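Local coordinates for uncharacterized protein (Parabacteroides distasonis, PDB 4KW2), which is of unknown function but adopts a TIM-barrel fold like that of xylose isomerase, consistent with a sugar isomerase-like or related role, at residues A202-L207 and E258-C263. Numbering follows the deposited sequence.
Sequences AHLKDL and EFLQKC
Leu260 pushes one methyl, CD1, against the ends of Leu204 and Leu207, and these two small overlaps make up the whole contact. Leu260 CD1 lies 4.4 Å from Leu204 CD2 and again 4.4 Å from Leu207 CD2, with an angle of about 67° at CD1, so the methyl faces the pair rather than either leucine alone. Its reach comes from chi2 of 167°, which sets CD1 anti to CA and extends it from the helix. The two leucines also meet each other, Leu204 CD2 being 4.1 Å from Leu207 CD1. The touch is light: only 81 Å² is buried in all, no hydrogen bond crosses, and the closest CA atoms, of Leu204 and Leu260, stand 11.3 Å apart. Such spacing leaves the meeting to branched side chains, all three of them buried. On the helix's outer side Lys262 NZ makes a long salt bridge, 3.7 Å, to Glu258 OE2. This is the apolar layer between strands and helices of a TIM barrel. Leu204 turns outward from strand 199-204, whereas its neighbour His203 hydrogen-bonds to Glu52. Ile239 and Ile241 of strand 238-241 and Ile178 of strand 172-178 flank Leu204, while Phe259 leans on helix 222-232 and the Leu260 carbonyl accepts a bond from Trp22, linking helix 250-262 to the beginning of the barrel.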
loop_
_atom_site.group_PDB
_atom_site.type_symbol
_atom_site.label_atom_id
_atom_site.label_comp_id
_atom_site.label_asym_id
_atom_site.label_seq_id
_atom_site.Cartn_x
_atom_site.Cartn_y
_atom_site.Cartn_z
ATOM N N ALA A 202 14.606 -14.870 -0.597
ATOM C CA ALA A 202 14.387 -13.511 -0.129
ATOM C C ALA A 202 13.473 -12.789 -1.111
ATOM O O ALA A 202 13.811 -12.638 -2.277
ATOM C CB ALA A 202 15.710 -12.779 -0.000
ATOM N N HIS A 203 12.313 -12.351 -0.630
ATOM C CA HIS A 203 11.383 -11.554 -1.427
ATOM C C HIS A 203 11.717 -10.076 -1.336
ATOM O O HIS A 203 11.632 -9.484 -0.267
ATOM C CB HIS A 203 9.951 -11.754 -0.935
ATOM C CG HIS A 203 9.285 -12.969 -1.487
ATOM N ND1 HIS A 203 7.945 -13.228 -1.299
ATOM C CD2 HIS A 203 9.764 -13.987 -2.238
ATOM C CE1 HIS A 203 7.630 -14.360 -1.902
ATOM N NE2 HIS A 203 8.716 -14.841 -2.478
ATOM N N LEU A 204 12.104 -9.491 -2.461
ATOM C CA LEU A 204 12.208 -8.042 -2.595
ATOM C C LEU A 204 10.932 -7.535 -3.227
ATOM O O LEU A 204 10.658 -7.826 -4.394
ATOM C CB LEU A 204 13.381 -7.655 -3.489
ATOM C CG LEU A 204 14.693 -7.306 -2.806
ATOM C CD1 LEU A 204 15.106 -8.421 -1.859
ATOM C CD2 LEU A 204 15.748 -7.057 -3.871
ATOM N N LYS A 205 10.153 -6.785 -2.456
ATOM C CA LYS A 205 8.919 -6.181 -2.936
ATOM C C LYS A 205 9.192 -4.730 -3.323
ATOM O O LYS A 205 10.013 -4.066 -2.697
ATOM C CB LYS A 205 7.856 -6.244 -1.841
ATOM C CG LYS A 205 6.458 -5.849 -2.283
ATOM C CD LYS A 205 5.443 -6.153 -1.187
ATOM C CE LYS A 205 4.136 -5.395 -1.387
ATOM N NZ LYS A 205 3.474 -5.740 -2.676
ATOM N N ASP A 206 8.499 -4.250 -4.352
ATOM C CA ASP A 206 8.598 -2.860 -4.797
ATOM C C ASP A 206 10.045 -2.406 -4.950
ATOM O O ASP A 206 10.459 -1.395 -4.386
ATOM C CB ASP A 206 7.828 -1.937 -3.847
ATOM C CG ASP A 206 6.326 -2.152 -3.929
ATOM O OD1 ASP A 206 5.790 -2.210 -5.061
ATOM O OD2 ASP A 206 5.682 -2.272 -2.866
ATOM N N LEU A 207 10.803 -3.173 -5.725
ATOM C CA LEU A 207 12.191 -2.862 -5.982
ATOM C C LEU A 207 12.261 -1.522 -6.682
ATOM O O LEU A 207 11.497 -1.273 -7.604
ATOM C CB LEU A 207 12.844 -3.940 -6.851
ATOM C CG LEU A 207 14.323 -3.716 -7.174
ATOM C CD1 LEU A 207 15.129 -3.603 -5.895
ATOM C CD2 LEU A 207 14.856 -4.830 -8.052
ATOM N N GLU A 258 21.893 -5.017 -11.914
ATOM C CA GLU A 258 23.338 -4.943 -12.147
ATOM C C GLU A 258 24.147 -5.353 -10.910
ATOM O O GLU A 258 25.030 -6.202 -10.994
ATOM C CB GLU A 258 23.707 -3.518 -12.575
ATOM C CG GLU A 258 25.168 -3.293 -12.910
ATOM C CD GLU A 258 25.467 -1.853 -13.293
ATOM O OE1 GLU A 258 24.518 -1.102 -13.608
ATOM O OE2 GLU A 258 26.658 -1.470 -13.284
ATOM N N PHE A 259 23.829 -4.764 -9.765
ATOM C CA PHE A 259 24.563 -5.048 -8.530
ATOM C C PHE A 259 24.145 -6.371 -7.887
ATOM O O PHE A 259 24.962 -7.062 -7.280
ATOM C CB PHE A 259 24.379 -3.909 -7.536
ATOM C CG PHE A 259 24.900 -2.596 -8.031
ATOM C CD1 PHE A 259 26.260 -2.318 -7.990
ATOM C CD2 PHE A 259 24.036 -1.647 -8.562
ATOM C CE1 PHE A 259 26.746 -1.109 -8.455
ATOM C CE2 PHE A 259 24.514 -0.435 -9.026
ATOM C CZ PHE A 259 25.871 -0.164 -8.973
ATOM N N LEU A 260 22.867 -6.714 -8.018
ATOM C CA LEU A 260 22.352 -7.960 -7.470
ATOM C C LEU A 260 22.931 -9.177 -8.181
ATOM O O LEU A 260 23.089 -10.229 -7.570
ATOM C CB LEU A 260 20.830 -7.993 -7.570
ATOM C CG LEU A 260 20.096 -6.960 -6.723
ATOM C CD1 LEU A 260 18.637 -6.897 -7.148
ATOM C CD2 LEU A 260 20.220 -7.283 -5.242
ATOM N N GLN A 261 23.246 -9.025 -9.465
ATOM C CA GLN A 261 23.756 -10.126 -10.284
ATOM C C GLN A 261 25.270 -10.148 -10.412
ATOM O O GLN A 261 25.871 -11.204 -10.265
ATOM C CB GLN A 261 23.146 -10.075 -11.681
ATOM C CG GLN A 261 21.708 -10.547 -11.718
ATOM C CD GLN A 261 21.076 -10.361 -13.077
ATOM O OE1 GLN A 261 21.311 -9.355 -13.747
ATOM N NE2 GLN A 261 20.263 -11.331 -13.492
ATOM N N LYS A 262 25.882 -8.999 -10.699
ATOM C CA LYS A 262 27.327 -8.942 -10.982
ATOM C C LYS A 262 28.201 -9.237 -9.767
ATOM O O LYS A 262 29.375 -9.571 -9.924
ATOM C CB LYS A 262 27.732 -7.601 -11.606
ATOM C CG LYS A 262 27.246 -7.444 -13.039
ATOM C CD LYS A 262 27.191 -5.990 -13.489
ATOM C CE LYS A 262 28.500 -5.489 -14.076
ATOM N NZ LYS A 262 28.265 -4.301 -14.947
ATOM N N CYS A 263 27.645 -9.111 -8.564
ATOM C CA CYS A 263 28.332 -9.605 -7.375
ATOM C C CYS A 263 28.484 -11.126 -7.465
ATOM O O CYS A 263 29.542 -11.676 -7.145
ATOM C CB CYS A 263 27.576 -9.230 -6.104
ATOM S SG CYS A 263 28.368 -9.838 -4.594
#